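Local coordinates for DUF269-containing protein (Cyanothece sp. ATCC 51142, PDB 3NJ2) that is of unknown function but belongs to the DUF269 family and is associated with nitrogen fixation in a cyanobacterium, at residues 91-96 and 110-115; 106-111 and 129-134. One frame throughout, in Å; residues are numbered along the deposited sequence.

Contact 1: residues 91-96 and 110-115; sequences CYFRAI and VVVDLN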
# COMPACT_ATOMS: atom_id res chain seq x y z
N CYS B 91 13.03 -0.04 3.03
CA CYS B 91 14.18 -0.91 2.77
C CYS B 91 14.16 -2.20 3.54
O CYS B 91 14.52 -3.28 2.99
CB CYS B 91 15.50 -0.18 3.05
SG CYS B 91 15.90 1.04 1.69
N TYR B 92 13.63 -2.17 4.77
CA TYR B 92 13.37 -3.37 5.57
C TYR B 92 12.45 -4.31 4.85
O TYR B 92 12.79 -5.53 4.64
CB TYR B 92 12.79 -2.93 6.93
CG TYR B 92 12.46 -4.04 7.88
CD1 TYR B 92 13.49 -4.69 8.63
CD2 TYR B 92 11.16 -4.41 8.10
CE1 TYR B 92 13.19 -5.71 9.56
CE2 TYR B 92 10.87 -5.36 9.05
CZ TYR B 92 11.90 -6.01 9.76
OH TYR B 92 11.57 -7.00 10.64
N PHE B 93 11.33 -3.80 4.36
CA PHE B 93 10.39 -4.69 3.65
C PHE B 93 10.90 -5.14 2.30
O PHE B 93 10.56 -6.24 1.87
CB PHE B 93 8.94 -4.16 3.71
CG PHE B 93 8.38 -4.25 5.13
CD1 PHE B 93 7.92 -5.48 5.58
CD2 PHE B 93 8.30 -3.10 5.99
CE1 PHE B 93 7.52 -5.56 6.84
CE2 PHE B 93 7.90 -3.21 7.30
CZ PHE B 93 7.49 -4.47 7.72
N ARG B 94 11.66 -4.26 1.61
CA ARG B 94 12.29 -4.69 0.33
C ARG B 94 13.33 -5.76 0.57
O ARG B 94 13.54 -6.65 -0.34
CB ARG B 94 13.00 -3.51 -0.31
CG ARG B 94 11.96 -2.52 -1.00
CD ARG B 94 12.71 -1.19 -1.25
NE ARG B 94 11.83 -0.30 -2.01
CZ ARG B 94 11.98 1.03 -2.09
NH1 ARG B 94 12.95 1.67 -1.42
NH2 ARG B 94 11.09 1.72 -2.78
N ALA B 95 14.00 -5.71 1.70
CA ALA B 95 15.04 -6.71 2.05
C ALA B 95 14.34 -8.10 2.24
O ALA B 95 14.88 -9.17 1.79
CB ALA B 95 15.77 -6.24 3.26
N ILE B 96 13.16 -8.05 2.88
CA ILE B 96 12.40 -9.23 3.18
C ILE B 96 11.92 -9.77 1.80
O ILE B 96 12.08 -11.01 1.48
CB ILE B 96 11.22 -8.88 4.11
CG1 ILE B 96 11.78 -8.69 5.47
CG2 ILE B 96 10.12 -10.12 4.07
CD1 ILE B 96 10.81 -7.96 6.37
N VAL B 110 6.70 -4.27 -3.20
CA VAL B 110 6.56 -3.77 -1.84
C VAL B 110 5.87 -2.42 -1.83
O VAL B 110 6.23 -1.48 -2.65
CB VAL B 110 7.96 -3.64 -1.17
CG1 VAL B 110 7.81 -3.10 0.26
CG2 VAL B 110 8.72 -4.99 -1.12
N VAL B 111 4.89 -2.22 -0.92
CA VAL B 111 4.38 -0.90 -0.58
C VAL B 111 4.35 -0.71 0.93
O VAL B 111 3.94 -1.60 1.68
CB VAL B 111 2.92 -0.81 -1.15
CG1 VAL B 111 1.98 0.22 -0.41
CG2 VAL B 111 3.00 -0.58 -2.61
N VAL B 112 4.75 0.46 1.33
CA VAL B 112 4.62 0.94 2.72
C VAL B 112 3.71 2.18 2.72
O VAL B 112 4.03 3.22 2.08
CB VAL B 112 5.99 1.19 3.42
CG1 VAL B 112 5.79 1.86 4.78
CG2 VAL B 112 6.84 -0.11 3.50
N ASP B 113 2.52 2.03 3.28
CA ASP B 113 1.58 3.12 3.26
C ASP B 113 1.37 3.58 4.72
O ASP B 113 0.98 2.81 5.59
CB ASP B 113 0.27 2.64 2.72
CG ASP B 113 -0.77 3.77 2.56
OD1 ASP B 113 -0.44 4.86 2.01
OD2 ASP B 113 -1.90 3.60 2.92
N LEU B 114 1.72 4.85 4.97
CA LEU B 114 1.54 5.45 6.28
C LEU B 114 0.78 6.74 6.27
O LEU B 114 0.98 7.59 5.38
CB LEU B 114 2.92 5.63 6.99
CG LEU B 114 3.71 4.30 7.26
CD1 LEU B 114 5.28 4.42 7.51
CD2 LEU B 114 3.07 3.54 8.50
N ASN B 115 -0.07 6.96 7.28
CA ASN B 115 -0.77 8.22 7.43
C ASN B 115 0.06 9.19 8.29
O ASN B 115 1.13 8.90 8.76
CB ASN B 115 -2.23 8.03 7.88
CG ASN B 115 -2.34 7.55 9.34
OD1 ASN B 115 -1.35 7.49 10.06
ND2 ASN B 115 -3.54 7.16 9.75
O HOH W 1 9.06 -0.82 -3.26
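V110 plugs the junction of F93 and R94 on the helix, and its two methyls do different work there. CG1, which lies anti to the backbone N, reaches the base of the phenylalanine side chain, V110 CG1 to F93 CB being 3.8 Å. V110 CG2 takes the other branch and settles on the helix backbone, 3.7 Å from F93 O and close to R94 CA. F93 holds CG anti to its carbonyl carbon (chi1 -69°), which sends the ring on to V112. The F93 and V112 side chains cross at about a right angle, V112 CG2 lying 4.2 Å from F93 CD2. One face of the F93 ring takes Y92 CD2, 3.5 Å above the plane and displaced toward the rim.

R94 shows how a long polar residue can serve an apolar seam. With CG beside its own backbone N (chi1 -76°), R94 CG lies against V110, and the extended chain carries NE to a water. That water, at the guanidinium edge and in its plane, accepts from R94 NE at 3.1 Å and donates to V110 O at 3.0 Å, tying helix to strand. The same arginine forms a cation-pi pair with Y47.

L90 and A97 extend the helical face against V112 and V110, while V111, pointing away from the helix, packs on D113 of the second subunit. The axes of 91-96 and 110-114 come within 8.4 Å and run roughly antiparallel, at 154°: the layered arrangement of a helix laid on one face of an antiparallel sheet.

Contact 2: residues 106-111 and 129-134; sequences LLCQVV and LMVVSR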
# COMPACT_ATOMS: atom_id res chain seq x y z
N LEU B 106 9.61 -16.21 -6.83
CA LEU B 106 8.38 -15.34 -7.00
C LEU B 106 8.78 -13.84 -7.06
O LEU B 106 9.36 -13.34 -6.13
CB LEU B 106 7.40 -15.56 -5.82
CG LEU B 106 6.13 -14.71 -6.03
CD1 LEU B 106 5.23 -15.12 -7.26
CD2 LEU B 106 5.27 -14.85 -4.80
N LEU B 107 8.49 -13.15 -8.15
CA LEU B 107 8.79 -11.72 -8.22
C LEU B 107 7.87 -11.01 -7.21
O LEU B 107 6.65 -11.24 -7.26
CB LEU B 107 8.49 -11.19 -9.65
CG LEU B 107 9.48 -11.82 -10.68
CD1 LEU B 107 9.00 -11.52 -12.10
CD2 LEU B 107 10.95 -11.45 -10.56
N CYS B 108 8.43 -10.18 -6.30
CA CYS B 108 7.67 -9.60 -5.25
C CYS B 108 7.75 -8.04 -5.36
O CYS B 108 8.81 -7.49 -5.76
CB CYS B 108 8.22 -10.11 -3.87
SG CYS B 108 7.73 -11.75 -3.45
N GLN B 109 6.67 -7.37 -5.03
CA GLN B 109 6.62 -5.89 -4.94
C GLN B 109 6.25 -5.47 -3.51
O GLN B 109 5.76 -6.31 -2.73
CB GLN B 109 5.65 -5.37 -5.93
CG GLN B 109 6.32 -5.72 -7.33
CD GLN B 109 5.45 -5.30 -8.44
OE1 GLN B 109 4.36 -5.86 -8.63
NE2 GLN B 109 5.91 -4.32 -9.20
N VAL B 110 6.70 -4.27 -3.20
CA VAL B 110 6.56 -3.77 -1.84
C VAL B 110 5.87 -2.42 -1.83
O VAL B 110 6.23 -1.48 -2.65
CB VAL B 110 7.96 -3.64 -1.17
CG1 VAL B 110 7.81 -3.10 0.26
CG2 VAL B 110 8.72 -4.99 -1.12
N VAL B 111 4.89 -2.22 -0.92
CA VAL B 111 4.38 -0.90 -0.58
C VAL B 111 4.35 -0.71 0.93
O VAL B 111 3.94 -1.60 1.68
CB VAL B 111 2.92 -0.81 -1.15
CG1 VAL B 111 1.98 0.22 -0.41
CG2 VAL B 111 3.00 -0.58 -2.61
N LEU B 129 -0.69 -13.19 -4.40
CA LEU B 129 -0.50 -13.73 -3.06
C LEU B 129 0.12 -12.65 -2.16
O LEU B 129 1.22 -12.12 -2.50
CB LEU B 129 0.47 -14.89 -3.13
CG LEU B 129 0.69 -15.52 -1.76
CD1 LEU B 129 -0.54 -16.24 -0.99
CD2 LEU B 129 1.84 -16.47 -2.08
N MET B 130 -0.54 -12.32 -1.05
CA MET B 130 0.08 -11.48 -0.02
C MET B 130 1.04 -12.23 0.84
O MET B 130 0.64 -13.08 1.75
CB MET B 130 -1.02 -10.93 0.89
CG MET B 130 -2.10 -10.27 0.24
SD MET B 130 -1.61 -8.81 -0.64
CE MET B 130 -0.25 -8.01 0.57
N VAL B 131 2.34 -12.03 0.59
CA VAL B 131 3.38 -12.73 1.38
C VAL B 131 3.80 -12.01 2.66
O VAL B 131 4.35 -12.69 3.55
CB VAL B 131 4.62 -13.15 0.50
CG1 VAL B 131 4.20 -14.21 -0.56
CG2 VAL B 131 5.36 -11.92 -0.16
N VAL B 132 3.58 -10.67 2.75
CA VAL B 132 3.73 -9.97 4.06
C VAL B 132 2.56 -9.04 4.06
O VAL B 132 2.30 -8.38 3.05
CB VAL B 132 4.98 -9.12 4.13
CG1 VAL B 132 4.96 -8.26 5.44
CG2 VAL B 132 6.19 -10.01 4.08
N SER B 133 1.81 -8.99 5.17
CA SER B 133 0.71 -7.99 5.26
C SER B 133 0.67 -7.53 6.71
O SER B 133 -0.18 -8.02 7.52
CB SER B 133 -0.65 -8.46 4.73
OG SER B 133 -0.88 -9.79 5.16
N ARG B 134 1.56 -6.57 7.02
CA ARG B 134 1.91 -6.16 8.38
C ARG B 134 1.32 -4.78 8.75
O ARG B 134 1.58 -3.77 8.12
CB ARG B 134 3.42 -6.12 8.53
CG ARG B 134 3.85 -5.94 9.92
CD ARG B 134 5.20 -6.61 10.07
NE ARG B 134 5.69 -6.37 11.42
CZ ARG B 134 5.57 -7.23 12.43
NH1 ARG B 134 4.97 -8.41 12.27
NH2 ARG B 134 6.08 -6.89 13.61
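No ring, amide or guanidinium enters the meeting of C108 and L106 with V131, so there are no flat faces or edges to fill; the contact is made by a thiol and branched aliphatic groups alone. C108 SG approaches V131 CG2 at 4.1 Å, and L106 CD2 approaches V131 CG1 at 4.4 Å. V131 therefore offers one methyl to each partner, a division set by its first torsion (chi1 -65°), which puts CG1 anti to the carbonyl carbon and CG2 between the backbone N and the carbonyl carbon. On the other side, C108 holds SG beside its own backbone N, and its sulfur is turned toward the valine. The touch is light: only 102 Å² is buried, and no hydrogen bond joins the segments.

C108 and V131 both touch V124 of strand 120-126, the middle strand of the three. Helices close the group, with V165 of helix 147-167 against both L106 and V131, and I100 of helix 83-104 against C108. Two backbone amides on the L106 side are anchored by side chains: C108 N bonds to the E101 carboxylate and L106 N to the T104 hydroxyl oxygen.

V131 also marks a corner in its chain. Its helix-like backbone (psi -21°) interrupts the extended run, and backbone bonds link both V131 and V132 to V124. M130, immediately before the corner, makes backbone hydrogen bonds to the second subunit and packs on M130 of that subunit. Two consecutive residues facing one residue of the neighbouring strand define a classic beta bulge, here in strand 129-136, an outermost strand of the antiparallel sheet within this chain.

Both contacts use strand 109-114, but at different depths. The centre of contact 1 lies about 7 Å from the centre of the chain, and two of its four touching residues are buried; it joins helix to sheet. The centre of contact 2 lies about 12 Å from that of the chain, with one buried residue among three; it joins the chain leading into strand 109-114 to strand 129-136, across the middle strand. Contact 1 adds a water-mediated polar tie to its apolar seam, whereas contact 2 relies on sparse aliphatic and sulfur packing. They touch directly, F93 CZ lying 3.9 Å from R134 CD, so helix 83-104 also reaches strand 129-136. Residues of both also meet the second subunit.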